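Local coordinates for beta-ketoacyl-[acyl-carrier-protein] synthase III (Pseudomonas aeruginosa, PDB 2X3E), which probably catalyses the condensation of acetyl-CoA with malonyl-ACP that starts fatty acid synthesis, releasing carbon dioxide, at residues 221-232 against 308-318; 245-253 against 282-290. The protein carries 1 engineered substitution. All coordinates share one frame; numbering follows the deposited sequence.

Contact 1: 221-232 against 308-318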
ATOM      1  N   GLN A 221       0.358   3.636  25.476  1.00 30.28           N
ATOM      2  CA  GLN A 221       0.112   2.492  24.618  1.00 28.52           C
ATOM      3  C   GLN A 221       1.294   2.225  23.689  1.00 25.93           C
ATOM      4  O   GLN A 221       1.688   1.073  23.507  1.00 24.95           O
ATOM      5  CB  GLN A 221      -1.172   2.681  23.809  1.00 29.33           C
ATOM      6  CG  GLN A 221      -1.794   1.359  23.425  1.00 29.83           C
ATOM      7  CD  GLN A 221      -3.112   1.488  22.703  1.00 29.91           C
ATOM      8  OE1 GLN A 221      -3.490   0.596  21.953  1.00 30.40           O
ATOM      9  NE2 GLN A 221      -3.829   2.587  22.934  1.00 31.34           N
ATOM     10  N   ALA A 222       1.861   3.283  23.112  1.00 24.51           N
ATOM     11  CA  ALA A 222       3.022   3.139  22.234  1.00 22.69           C
ATOM     12  C   ALA A 222       4.171   2.389  22.919  1.00 21.56           C
ATOM     13  O   ALA A 222       4.773   1.506  22.320  1.00 19.83           O
ATOM     14  CB  ALA A 222       3.499   4.506  21.730  1.00 22.61           C
ATOM     15  N   VAL A 223       4.451   2.723  24.177  1.00 22.15           N
ATOM     16  CA  VAL A 223       5.539   2.069  24.910  1.00 21.82           C
ATOM     17  C   VAL A 223       5.308   0.565  25.043  1.00 21.65           C
ATOM     18  O   VAL A 223       6.188  -0.237  24.731  1.00 20.67           O
ATOM     19  CB  VAL A 223       5.720   2.665  26.320  1.00 23.12           C
ATOM     20  CG1 VAL A 223       6.756   1.856  27.108  1.00 22.98           C
ATOM     21  CG2 VAL A 223       6.128   4.135  26.235  1.00 22.94           C
ATOM     22  N   THR A 224       4.122   0.201  25.519  1.00 22.70           N
ATOM     23  CA  THR A 224       3.743  -1.203  25.720  1.00 23.19           C
ATOM     24  C   THR A 224       3.664  -1.959  24.386  1.00 21.48           C
ATOM     25  O   THR A 224       4.139  -3.091  24.265  1.00 20.91           O
ATOM     26  CB  THR A 224       2.376  -1.292  26.450  1.00 24.48           C
ATOM     27  OG1 THR A 224       2.433  -0.565  27.679  1.00 28.64           O
ATOM     28  CG2 THR A 224       2.021  -2.724  26.767  1.00 26.39           C
ATOM     29  N   GLN A 225       3.067  -1.321  23.384  1.00 20.96           N
ATOM     30  CA  GLN A 225       2.870  -1.948  22.075  1.00 20.10           C
ATOM     31  C   GLN A 225       4.201  -2.364  21.452  1.00 18.45           C
ATOM     32  O   GLN A 225       4.351  -3.497  20.982  1.00 18.07           O
ATOM     33  CB  GLN A 225       2.134  -0.994  21.128  1.00 20.81           C
ATOM     34  CG  GLN A 225       0.671  -0.783  21.467  1.00 22.84           C
ATOM     35  CD  GLN A 225      -0.252  -1.777  20.789  1.00 23.42           C
ATOM     36  OE1 GLN A 225       0.192  -2.801  20.287  1.00 25.61           O
ATOM     37  NE2 GLN A 225      -1.539  -1.479  20.784  1.00 24.49           N
ATOM     38  N   MET A 226       5.174  -1.456  21.463  1.00 17.54           N
ATOM     39  CA  MET A 226       6.470  -1.765  20.880  0.50 16.19           C
ATOM     40  C   MET A 226       7.257  -2.737  21.763  1.00 16.17           C
ATOM     41  O   MET A 226       7.846  -3.685  21.245  1.00 15.96           O
ATOM     42  CB  MET A 226       7.260  -0.487  20.562  0.50 15.66           C
ATOM     43  CG  MET A 226       6.898   0.093  19.191  0.50 14.36           C
ATOM     44  SD  MET A 226       7.942   1.463  18.686  0.50  9.97           S
ATOM     45  CE  MET A 226       9.169   1.352  19.977  0.50 13.52           C
ATOM     46  N   SER A 227       7.248  -2.533  23.082  1.00 16.43           N
ATOM     47  CA  SER A 227       7.948  -3.429  24.015  0.50 16.58           C
ATOM     48  C   SER A 227       7.452  -4.870  23.901  1.00 16.41           C
ATOM     49  O   SER A 227       8.239  -5.822  23.819  1.00 15.72           O
ATOM     50  CB  SER A 227       7.755  -2.955  25.457  0.50 17.67           C
ATOM     51  OG  SER A 227       8.226  -1.633  25.626  0.50 19.27           O
ATOM     52  N   ASP A 228       6.131  -5.035  23.908  1.00 16.69           N
ATOM     53  CA  ASP A 228       5.538  -6.377  23.812  1.00 17.06           C
ATOM     54  C   ASP A 228       5.826  -7.018  22.450  1.00 16.18           C
ATOM     55  O   ASP A 228       6.091  -8.219  22.370  1.00 16.01           O
ATOM     56  CB  ASP A 228       4.021  -6.328  24.052  1.00 17.91           C
ATOM     57  CG  ASP A 228       3.649  -5.914  25.477  1.00 19.74           C
ATOM     58  OD1 ASP A 228       4.436  -6.157  26.420  1.00 19.40           O
ATOM     59  OD2 ASP A 228       2.541  -5.355  25.663  1.00 19.65           O
ATOM     60  N   SER A 229       5.783  -6.216  21.384  1.00 15.58           N
ATOM     61  CA  SER A 229       6.060  -6.713  20.030  1.00 15.30           C
ATOM     62  C   SER A 229       7.506  -7.199  19.916  1.00 15.08           C
ATOM     63  O   SER A 229       7.769  -8.274  19.354  1.00 15.35           O
ATOM     64  CB  SER A 229       5.761  -5.638  18.975  1.00 15.23           C
ATOM     65  OG  SER A 229       6.019  -6.131  17.666  1.00 15.24           O
ATOM     66  N   VAL A 230       8.435  -6.422  20.474  1.00 15.02           N
ATOM     67  CA  VAL A 230       9.839  -6.829  20.533  1.00 14.88           C
ATOM     68  C   VAL A 230       9.949  -8.160  21.272  1.00 15.41           C
ATOM     69  O   VAL A 230      10.579  -9.091  20.782  1.00 15.27           O
ATOM     70  CB  VAL A 230      10.736  -5.764  21.217  1.00 14.79           C
ATOM     71  CG1 VAL A 230      12.165  -6.291  21.387  1.00 14.93           C
ATOM     72  CG2 VAL A 230      10.740  -4.472  20.409  1.00 14.85           C
ATOM     73  N   ARG A 231       9.317  -8.257  22.442  1.00 16.46           N
ATOM     74  CA  ARG A 231       9.389  -9.494  23.227  1.00 17.13           C
ATOM     75  C   ARG A 231       8.919 -10.708  22.434  1.00 17.19           C
ATOM     76  O   ARG A 231       9.533 -11.767  22.507  1.00 17.14           O
ATOM     77  CB  ARG A 231       8.577  -9.404  24.523  1.00 18.26           C
ATOM     78  CG  ARG A 231       8.564 -10.711  25.329  1.00 19.44           C
ATOM     79  CD  ARG A 231       9.975 -11.153  25.723  1.00 20.31           C
ATOM     80  NE  ARG A 231      10.535 -10.261  26.734  1.00 21.87           N
ATOM     81  CZ  ARG A 231      11.793 -10.277  27.172  1.00 22.57           C
ATOM     82  NH1 ARG A 231      12.678 -11.130  26.677  1.00 23.95           N
ATOM     83  NH2 ARG A 231      12.165  -9.415  28.113  1.00 22.81           N
ATOM     84  N   ARG A 232       7.834 -10.557  21.682  1.00 17.06           N
ATOM     85  CA  ARG A 232       7.322 -11.660  20.865  1.00 17.64           C
ATOM     86  C   ARG A 232       8.326 -12.128  19.815  1.00 17.50           C
ATOM     87  O   ARG A 232       8.520 -13.333  19.621  1.00 17.59           O
ATOM     88  CB  ARG A 232       5.993 -11.272  20.217  1.00 17.79           C
ATOM     89  CG  ARG A 232       4.885 -11.128  21.248  1.00 18.74           C
ATOM     90  CD  ARG A 232       3.524 -11.099  20.630  1.00 19.83           C
ATOM     91  NE  ARG A 232       3.274  -9.895  19.840  1.00 19.63           N
ATOM     92  CZ  ARG A 232       2.910  -8.708  20.334  1.00 19.99           C
ATOM     93  NH1 ARG A 232       2.762  -8.516  21.646  1.00 20.03           N
ATOM     94  NH2 ARG A 232       2.696  -7.697  19.503  1.00 19.30           N
ATOM     95  N   THR A 308      11.357  -2.021  15.322  1.00 14.29           N
ATOM     96  CA  THR A 308       9.998  -2.082  15.840  1.00 14.23           C
ATOM     97  C   THR A 308       9.234  -0.779  15.620  1.00 14.06           C
ATOM     98  O   THR A 308       9.798   0.315  15.712  1.00 14.34           O
ATOM     99  CB  THR A 308      10.002  -2.481  17.332  1.00 14.52           C
ATOM    100  OG1 THR A 308       8.655  -2.690  17.783  1.00 14.69           O
ATOM    101  CG2 THR A 308      10.678  -1.419  18.179  1.00 14.91           C
ATOM    102  N   GLY A 309       7.943  -0.913  15.314  1.00 13.81           N
ATOM    103  CA  GLY A 309       7.077   0.231  15.080  1.00 13.44           C
ATOM    104  C   GLY A 309       5.710   0.093  15.722  1.00 13.34           C
ATOM    105  O   GLY A 309       5.241  -1.010  15.981  1.00 13.04           O
ATOM    106  N   PHE A 310       5.087   1.236  15.994  1.00 14.01           N
ATOM    107  CA  PHE A 310       3.686   1.318  16.416  1.00 13.86           C
ATOM    108  C   PHE A 310       3.150   2.635  15.861  1.00 14.10           C
ATOM    109  O   PHE A 310       3.861   3.633  15.868  1.00 14.54           O
ATOM    110  CB  PHE A 310       3.552   1.291  17.947  1.00 14.68           C
ATOM    111  CG  PHE A 310       2.236   1.832  18.448  1.00 16.06           C
ATOM    112  CD1 PHE A 310       1.119   1.016  18.534  1.00 17.82           C
ATOM    113  CD2 PHE A 310       2.113   3.168  18.803  1.00 16.92           C
ATOM    114  CE1 PHE A 310      -0.102   1.517  18.979  1.00 17.96           C
ATOM    115  CE2 PHE A 310       0.902   3.677  19.252  1.00 18.21           C
ATOM    116  CZ  PHE A 310      -0.211   2.843  19.337  1.00 18.64           C
ATOM    117  N   GLY A 311       1.913   2.649  15.380  1.00 13.91           N
ATOM    118  CA  GLY A 311       1.340   3.888  14.860  1.00 14.64           C
ATOM    119  C   GLY A 311      -0.125   3.812  14.494  1.00 14.49           C
ATOM    120  O   GLY A 311      -0.846   2.909  14.929  1.00 14.10           O
ATOM    121  N   ALA A 312      -0.550   4.774  13.684  1.00 14.55           N
ATOM    122  CA  ALA A 312      -1.939   4.922  13.301  1.00 15.01           C
ATOM    123  C   ALA A 312      -2.476   3.639  12.673  1.00 14.34           C
ATOM    124  O   ALA A 312      -1.733   2.900  12.011  1.00 14.03           O
ATOM    125  CB  ALA A 312      -2.102   6.101  12.341  1.00 15.35           C
ATOM    126  N   GLY A 313      -3.771   3.393  12.886  1.00 14.18           N
ATOM    127  CA  GLY A 313      -4.443   2.195  12.392  1.00 13.84           C
ATOM    128  C   GLY A 313      -5.456   1.637  13.386  1.00 14.00           C
ATOM    129  O   GLY A 313      -6.628   1.510  13.050  1.00 13.99           O
ATOM    130  N   LEU A 314      -5.036   1.268  14.597  1.00 13.80           N
ATOM    131  CA  LEU A 314      -3.641   1.231  15.028  1.00 13.65           C
ATOM    132  C   LEU A 314      -2.904   0.073  14.362  1.00 13.40           C
ATOM    133  O   LEU A 314      -3.525  -0.915  13.959  1.00 14.17           O
ATOM    134  CB  LEU A 314      -3.559   1.052  16.551  1.00 13.76           C
ATOM    135  CG  LEU A 314      -4.222   2.139  17.401  1.00 14.24           C
ATOM    136  CD1 LEU A 314      -4.122   1.812  18.895  1.00 13.53           C
ATOM    137  CD2 LEU A 314      -3.612   3.496  17.108  1.00 14.47           C
ATOM    138  N   THR A 315      -1.587   0.211  14.264  1.00 13.14           N
ATOM    139  CA  THR A 315      -0.699  -0.816  13.724  1.00 12.82           C
ATOM    140  C   THR A 315       0.526  -0.967  14.611  1.00 12.63           C
ATOM    141  O   THR A 315       0.904  -0.043  15.327  1.00 12.41           O
ATOM    142  CB  THR A 315      -0.190  -0.448  12.312  1.00 12.70           C
ATOM    143  OG1 THR A 315       0.346   0.888  12.321  1.00 12.84           O
ATOM    144  CG2 THR A 315      -1.306  -0.558  11.290  1.00 12.83           C
ATOM    145  N   TRP A 316       1.150  -2.140  14.546  1.00 12.97           N
ATOM    146  CA  TRP A 316       2.429  -2.370  15.198  1.00 12.85           C
ATOM    147  C   TRP A 316       3.128  -3.540  14.535  1.00 12.90           C
ATOM    148  O   TRP A 316       2.513  -4.321  13.790  1.00 12.95           O
ATOM    149  CB  TRP A 316       2.234  -2.680  16.684  1.00 13.36           C
ATOM    150  CG  TRP A 316       1.458  -3.937  16.907  1.00 13.50           C
ATOM    151  CD1 TRP A 316       1.928  -5.213  16.853  1.00 13.90           C
ATOM    152  CD2 TRP A 316       0.056  -4.033  17.176  1.00 14.91           C
ATOM    153  NE1 TRP A 316       0.901  -6.106  17.076  1.00 15.61           N
ATOM    154  CE2 TRP A 316      -0.258  -5.404  17.280  1.00 15.50           C
ATOM    155  CE3 TRP A 316      -0.965  -3.090  17.339  1.00 15.40           C
ATOM    156  CZ2 TRP A 316      -1.555  -5.856  17.551  1.00 17.00           C
ATOM    157  CZ3 TRP A 316      -2.253  -3.542  17.603  1.00 16.01           C
ATOM    158  CH2 TRP A 316      -2.535  -4.907  17.710  1.00 16.57           C
ATOM    159  N   GLY A 317       4.411  -3.675  14.828  1.00 13.03           N
ATOM    160  CA  GLY A 317       5.160  -4.848  14.404  1.00 13.19           C
ATOM    161  C   GLY A 317       6.641  -4.729  14.668  1.00 13.15           C
ATOM    162  O   GLY A 317       7.149  -3.636  14.933  1.00 13.34           O
ATOM    163  N   SER A 318       7.326  -5.864  14.614  1.00 13.29           N
ATOM    164  CA  SER A 318       8.771  -5.887  14.753  1.00 13.27           C
ATOM    165  C   SER A 318       9.375  -6.934  13.823  1.00 13.30           C
ATOM    166  O   SER A 318       8.687  -7.850  13.367  1.00 13.78           O
ATOM    167  CB  SER A 318       9.173  -6.197  16.197  1.00 13.63           C
ATOM    168  OG  SER A 318       8.511  -5.342  17.109  1.00 14.47           O
TER
HETATM  169  O   HOH W   1       1.058  -8.977  16.852  1.00  9.45           O
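Helix 221-232 packs over the hairpin of strands 308-311 and 315-318, its axis 36° from the direction of the second strand, and M226 and F310 bring their CA atoms within 6.1 Å. F310 carries the middle of the interface. One face of its ring receives A222 CA, 4.0 Å from the ring centroid in a CH-pi contact, while Q225 CB meets F310 CD1 at 3.4 Å. Q225 then bends at chi2 (-90°), which brings OE1 over one face of the W316 indole, 3.2 Å from CE3; NE2 of Q225 donates to Q221 OE1, which is also hydrogen-bonded by Q188. In the thiolase fold this helix belongs to an outer layer, packed on the C-terminal half's sheet. Farther along, three hydroxyls meet: S318 OG sits 2.7 Å from S229 OG and equally close to T308 OG1, and S229 OG is also hydrogen-bonded to D181. T308 turns CB toward V230 CG2, a 3.7 Å van der Waals contact beside these hydroxyls. The guanidinium of R232 stands steeply against the indole, the planes 75° apart, and is salt-bridged to D181. A water accepts from W316 NE1 at 2.9 Å and more weakly from R232 NH2.

Contact 2: 245-253 against 282-290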
ATOM      1  N   HIS A 245      21.866  -6.394  20.524  1.00 20.99           N
ATOM      2  CA  HIS A 245      22.876  -5.346  20.421  1.00 21.33           C
ATOM      3  C   HIS A 245      22.226  -4.013  20.063  1.00 19.97           C
ATOM      4  O   HIS A 245      22.646  -2.966  20.557  1.00 19.67           O
ATOM      5  CB  HIS A 245      23.927  -5.690  19.359  1.00 22.24           C
ATOM      6  CG  HIS A 245      24.845  -6.807  19.748  1.00 24.30           C
ATOM      7  ND1 HIS A 245      24.593  -8.123  19.427  1.00 25.27           N
ATOM      8  CD2 HIS A 245      26.021  -6.801  20.419  1.00 27.44           C
ATOM      9  CE1 HIS A 245      25.569  -8.883  19.889  1.00 27.29           C
ATOM     10  NE2 HIS A 245      26.450  -8.105  20.495  1.00 28.35           N
ATOM     11  N   HIS A 246      21.221  -4.066  19.189  1.00 18.18           N
ATOM     12  CA  HIS A 246      20.605  -2.864  18.623  1.00 17.48           C
ATOM     13  C   HIS A 246      19.087  -2.952  18.575  1.00 16.31           C
ATOM     14  O   HIS A 246      18.523  -3.859  17.963  1.00 16.40           O
ATOM     15  CB  HIS A 246      21.120  -2.614  17.204  1.00 17.58           C
ATOM     16  CG  HIS A 246      22.607  -2.695  17.082  1.00 18.08           C
ATOM     17  ND1 HIS A 246      23.450  -1.799  17.698  1.00 18.46           N
ATOM     18  CD2 HIS A 246      23.399  -3.560  16.406  1.00 18.69           C
ATOM     19  CE1 HIS A 246      24.702  -2.118  17.423  1.00 19.99           C
ATOM     20  NE2 HIS A 246      24.698  -3.181  16.637  1.00 19.20           N
ATOM     21  N   LEU A 247      18.433  -1.999  19.225  1.00 16.00           N
ATOM     22  CA  LEU A 247      16.998  -1.819  19.111  1.00 15.05           C
ATOM     23  C   LEU A 247      16.755  -0.513  18.361  1.00 14.82           C
ATOM     24  O   LEU A 247      17.212   0.552  18.798  1.00 15.57           O
ATOM     25  CB  LEU A 247      16.352  -1.750  20.490  1.00 15.24           C
ATOM     26  CG  LEU A 247      14.821  -1.639  20.506  1.00 14.93           C
ATOM     27  CD1 LEU A 247      14.168  -2.801  19.772  1.00 14.43           C
ATOM     28  CD2 LEU A 247      14.330  -1.554  21.955  1.00 15.82           C
ATOM     29  N   VAL A 248      16.059  -0.601  17.235  1.00 14.34           N
ATOM     30  CA  VAL A 248      15.773   0.561  16.396  1.00 14.46           C
ATOM     31  C   VAL A 248      14.258   0.747  16.303  1.00 14.35           C
ATOM     32  O   VAL A 248      13.603   0.189  15.426  1.00 14.39           O
ATOM     33  CB  VAL A 248      16.364   0.425  14.983  1.00 14.30           C
ATOM     34  CG1 VAL A 248      16.295   1.768  14.272  1.00 13.87           C
ATOM     35  CG2 VAL A 248      17.795  -0.061  15.048  1.00 15.06           C
ATOM     36  N   PRO A 249      13.691   1.509  17.241  1.00 15.10           N
ATOM     37  CA  PRO A 249      12.259   1.752  17.239  1.00 15.07           C
ATOM     38  C   PRO A 249      11.847   2.923  16.347  1.00 15.32           C
ATOM     39  O   PRO A 249      12.659   3.800  16.023  1.00 15.39           O
ATOM     40  CB  PRO A 249      11.976   2.088  18.701  1.00 15.73           C
ATOM     41  CG  PRO A 249      13.215   2.676  19.181  1.00 17.04           C
ATOM     42  CD  PRO A 249      14.325   1.990  18.479  1.00 15.68           C
ATOM     43  N   HIS A 250      10.578   2.933  15.965  1.00 15.16           N
ATOM     44  CA  HIS A 250       9.973   4.130  15.427  1.00 15.30           C
ATOM     45  C   HIS A 250      10.210   5.250  16.434  1.00 15.97           C
ATOM     46  O   HIS A 250       9.948   5.091  17.632  1.00 16.84           O
ATOM     47  CB  HIS A 250       8.471   3.913  15.184  1.00 15.49           C
ATOM     48  CG  HIS A 250       7.689   5.182  15.066  1.00 14.99           C
ATOM     49  ND1 HIS A 250       8.046   6.193  14.200  1.00 14.71           N
ATOM     50  CD2 HIS A 250       6.571   5.606  15.702  1.00 14.35           C
ATOM     51  CE1 HIS A 250       7.184   7.189  14.315  1.00 15.37           C
ATOM     52  NE2 HIS A 250       6.278   6.857  15.217  1.00 14.00           N
ATOM     53  N   GLN A 251      10.713   6.375  15.946  1.00 16.28           N
ATOM     54  CA  GLN A 251      11.114   7.487  16.794  1.00 16.89           C
ATOM     55  C   GLN A 251       9.882   8.326  17.165  1.00 18.07           C
ATOM     56  O   GLN A 251       9.712   9.456  16.701  1.00 18.66           O
ATOM     57  CB  GLN A 251      12.182   8.330  16.083  1.00 17.26           C
ATOM     58  CG  GLN A 251      13.379   7.507  15.540  1.00 16.55           C
ATOM     59  CD  GLN A 251      14.399   7.143  16.597  1.00 16.56           C
ATOM     60  OE1 GLN A 251      15.033   8.022  17.176  1.00 18.05           O
ATOM     61  NE2 GLN A 251      14.578   5.837  16.844  1.00 15.34           N
ATOM     62  N   ALA A 252       9.037   7.760  18.025  1.00 18.39           N
ATOM     63  CA  ALA A 252       7.715   8.323  18.316  1.00 19.50           C
ATOM     64  C   ALA A 252       7.810   9.612  19.129  1.00 21.44           C
ATOM     65  O   ALA A 252       7.120  10.592  18.839  1.00 21.70           O
ATOM     66  CB  ALA A 252       6.855   7.297  19.039  1.00 18.93           C
ATOM     67  N   ASN A 253       8.638   9.567  20.169  1.00 22.27           N
ATOM     68  CA  ASN A 253       8.946  10.727  20.997  0.50 24.16           C
ATOM     69  C   ASN A 253      10.212  10.432  21.805  1.00 24.29           C
ATOM     70  O   ASN A 253      10.660   9.292  21.845  1.00 23.72           O
ATOM     71  CB  ASN A 253       7.769  11.028  21.928  0.50 25.23           C
ATOM     72  CG  ASN A 253       7.656  12.493  22.265  0.50 27.49           C
ATOM     73  OD1 ASN A 253       8.584  13.264  22.034  0.50 28.50           O
ATOM     74  ND2 ASN A 253       6.513  12.891  22.814  0.50 29.57           N
ATOM     75  N   VAL A 282       7.819   9.489  10.946  1.00 14.18           N
ATOM     76  CA  VAL A 282       6.813   8.461  10.607  1.00 13.90           C
ATOM     77  C   VAL A 282       7.458   7.278   9.864  1.00 13.45           C
ATOM     78  O   VAL A 282       8.372   6.667  10.413  1.00 13.94           O
ATOM     79  CB  VAL A 282       5.590   9.083   9.869  1.00 14.08           C
ATOM     80  CG1 VAL A 282       4.433   8.090   9.791  1.00 13.42           C
ATOM     81  CG2 VAL A 282       5.123  10.333  10.585  1.00 14.26           C
ATOM     82  N   ALA A 283       7.050   6.955   8.637  1.00 13.74           N
ATOM     83  CA  ALA A 283       7.577   5.750   7.974  1.00 13.45           C
ATOM     84  C   ALA A 283       9.102   5.799   7.760  1.00 13.38           C
ATOM     85  O   ALA A 283       9.753   4.758   7.708  1.00 13.49           O
ATOM     86  CB  ALA A 283       6.831   5.473   6.641  1.00 13.78           C
ATOM     87  N   ALA A 284       9.666   7.002   7.671  1.00 13.85           N
ATOM     88  CA  ALA A 284      11.117   7.182   7.505  1.00 13.82           C
ATOM     89  C   ALA A 284      11.944   6.977   8.785  1.00 13.92           C
ATOM     90  O   ALA A 284      13.177   6.899   8.716  1.00 13.92           O
ATOM     91  CB  ALA A 284      11.405   8.569   6.932  1.00 14.14           C
ATOM     92  N   SER A 285      11.292   6.888   9.946  1.00 13.99           N
ATOM     93  CA  SER A 285      12.003   7.026  11.226  1.00 14.14           C
ATOM     94  C   SER A 285      13.038   5.930  11.472  1.00 14.08           C
ATOM     95  O   SER A 285      14.169   6.219  11.881  1.00 14.52           O
ATOM     96  CB  SER A 285      11.015   7.105  12.395  1.00 13.93           C
ATOM     97  OG  SER A 285      10.347   5.873  12.612  1.00 14.49           O
ATOM     98  N   ILE A 286      12.654   4.684  11.212  1.00 13.96           N
ATOM     99  CA  ILE A 286      13.556   3.547  11.409  1.00 13.68           C
ATOM    100  C   ILE A 286      14.765   3.587  10.456  1.00 13.88           C
ATOM    101  O   ILE A 286      15.901   3.514  10.912  1.00 14.10           O
ATOM    102  CB  ILE A 286      12.813   2.202  11.300  1.00 13.60           C
ATOM    103  CG1 ILE A 286      11.811   2.068  12.450  1.00 13.80           C
ATOM    104  CG2 ILE A 286      13.811   1.034  11.319  1.00 13.24           C
ATOM    105  CD1 ILE A 286      10.952   0.807  12.373  1.00 12.38           C
ATOM    106  N   PRO A 287      14.539   3.743   9.138  1.00 13.42           N
ATOM    107  CA  PRO A 287      15.751   3.791   8.301  1.00 13.89           C
ATOM    108  C   PRO A 287      16.605   5.064   8.490  1.00 13.90           C
ATOM    109  O   PRO A 287      17.825   5.018   8.311  1.00 14.32           O
ATOM    110  CB  PRO A 287      15.200   3.672   6.878  1.00 13.82           C
ATOM    111  CG  PRO A 287      13.777   4.158   6.973  1.00 13.30           C
ATOM    112  CD  PRO A 287      13.311   3.695   8.327  1.00 13.52           C
ATOM    113  N   LEU A 288      15.995   6.182   8.870  1.00 13.78           N
ATOM    114  CA  LEU A 288      16.798   7.366   9.206  1.00 14.03           C
ATOM    115  C   LEU A 288      17.633   7.107  10.463  1.00 14.09           C
ATOM    116  O   LEU A 288      18.802   7.506  10.526  1.00 14.35           O
ATOM    117  CB  LEU A 288      15.935   8.610   9.372  1.00 14.14           C
ATOM    118  CG  LEU A 288      15.436   9.233   8.067  1.00 14.74           C
ATOM    119  CD1 LEU A 288      14.352  10.247   8.367  1.00 14.45           C
ATOM    120  CD2 LEU A 288      16.582   9.875   7.298  1.00 13.86           C
ATOM    121  N   ALA A 289      17.052   6.419  11.448  1.00 14.00           N
ATOM    122  CA  ALA A 289      17.794   6.041  12.656  1.00 14.09           C
ATOM    123  C   ALA A 289      18.939   5.077  12.321  1.00 14.59           C
ATOM    124  O   ALA A 289      20.045   5.226  12.838  1.00 14.47           O
ATOM    125  CB  ALA A 289      16.853   5.431  13.721  1.00 13.95           C
ATOM    126  N   LEU A 290      18.671   4.103  11.452  1.00 14.48           N
ATOM    127  CA  LEU A 290      19.720   3.222  10.940  1.00 15.07           C
ATOM    128  C   LEU A 290      20.871   4.005  10.283  1.00 15.45           C
ATOM    129  O   LEU A 290      22.042   3.720  10.544  1.00 15.69           O
ATOM    130  CB  LEU A 290      19.144   2.191   9.952  1.00 14.92           C
ATOM    131  CG  LEU A 290      18.330   1.035  10.553  1.00 14.58           C
ATOM    132  CD1 LEU A 290      17.689   0.183   9.458  1.00 14.85           C
ATOM    133  CD2 LEU A 290      19.204   0.162  11.468  1.00 14.47           C
TER
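H250 and S285 meet through a nearly straight bond: ND1 of the imidazole and the serine OG are 2.8 Å apart at 170°, with OG in the ring plane at its edge. The bond probably helps to set the rotation of the imidazole. This is the junction of the thiolase fold at which a strand of the C-terminal half, 246-249, runs into the active-site loop beside the buried helix 285-290. H250 is a predicted active-site residue; its side chain also touches N280, another predicted one, and the engineered A112, at the third such position. With CG anti to the backbone N (chi1 161°), the ring swings toward the start of the helix, and A252 N lies over the centre of one ring face. S285 OG stays close to its own backbone, between N and the carbonyl carbon (chi1 69°), and is also 3.1 Å from V282 O, which accepts from S285 N.

Behind the histidine the contact turns apolar. V248 splits its two methyls over the helix: CG1 rests against A289 CB at 3.7 Å and also touches I286 CG2, while CG2 meets L290 CD2 at 3.9 Å, the valine and leucine side chains crossing at about a right angle. I286 CG1 lies alongside the backbone, 3.8 Å from H250 N. Q251, centre of an inverse gamma turn, passes CG over S285 CB and bends at chi2; its NE2 approaches A289 CB at 3.9 Å and donates to P249 O at 2.9 Å.

In the fold
Contacts 1 and 2 have centres 12 Å apart and share the four-stranded sheet of the C-terminal half, in which strands 246-249 and 304-311 are parallel neighbours. Helix 215-237 packs on one face of that sheet and helix 285-295 on the other, so the two helices sandwich it. Along the chain the order is helix 215-237, strand 246-249, helix 285-295, then the hairpin strands; both segments of contact 2 fall between those of contact 1. Probable backbone hydrogen bonds stitch the contacts together: T308 N to V248 O joins the strands, and H250 N to T308 O ties the predicted catalytic histidine to the sheet.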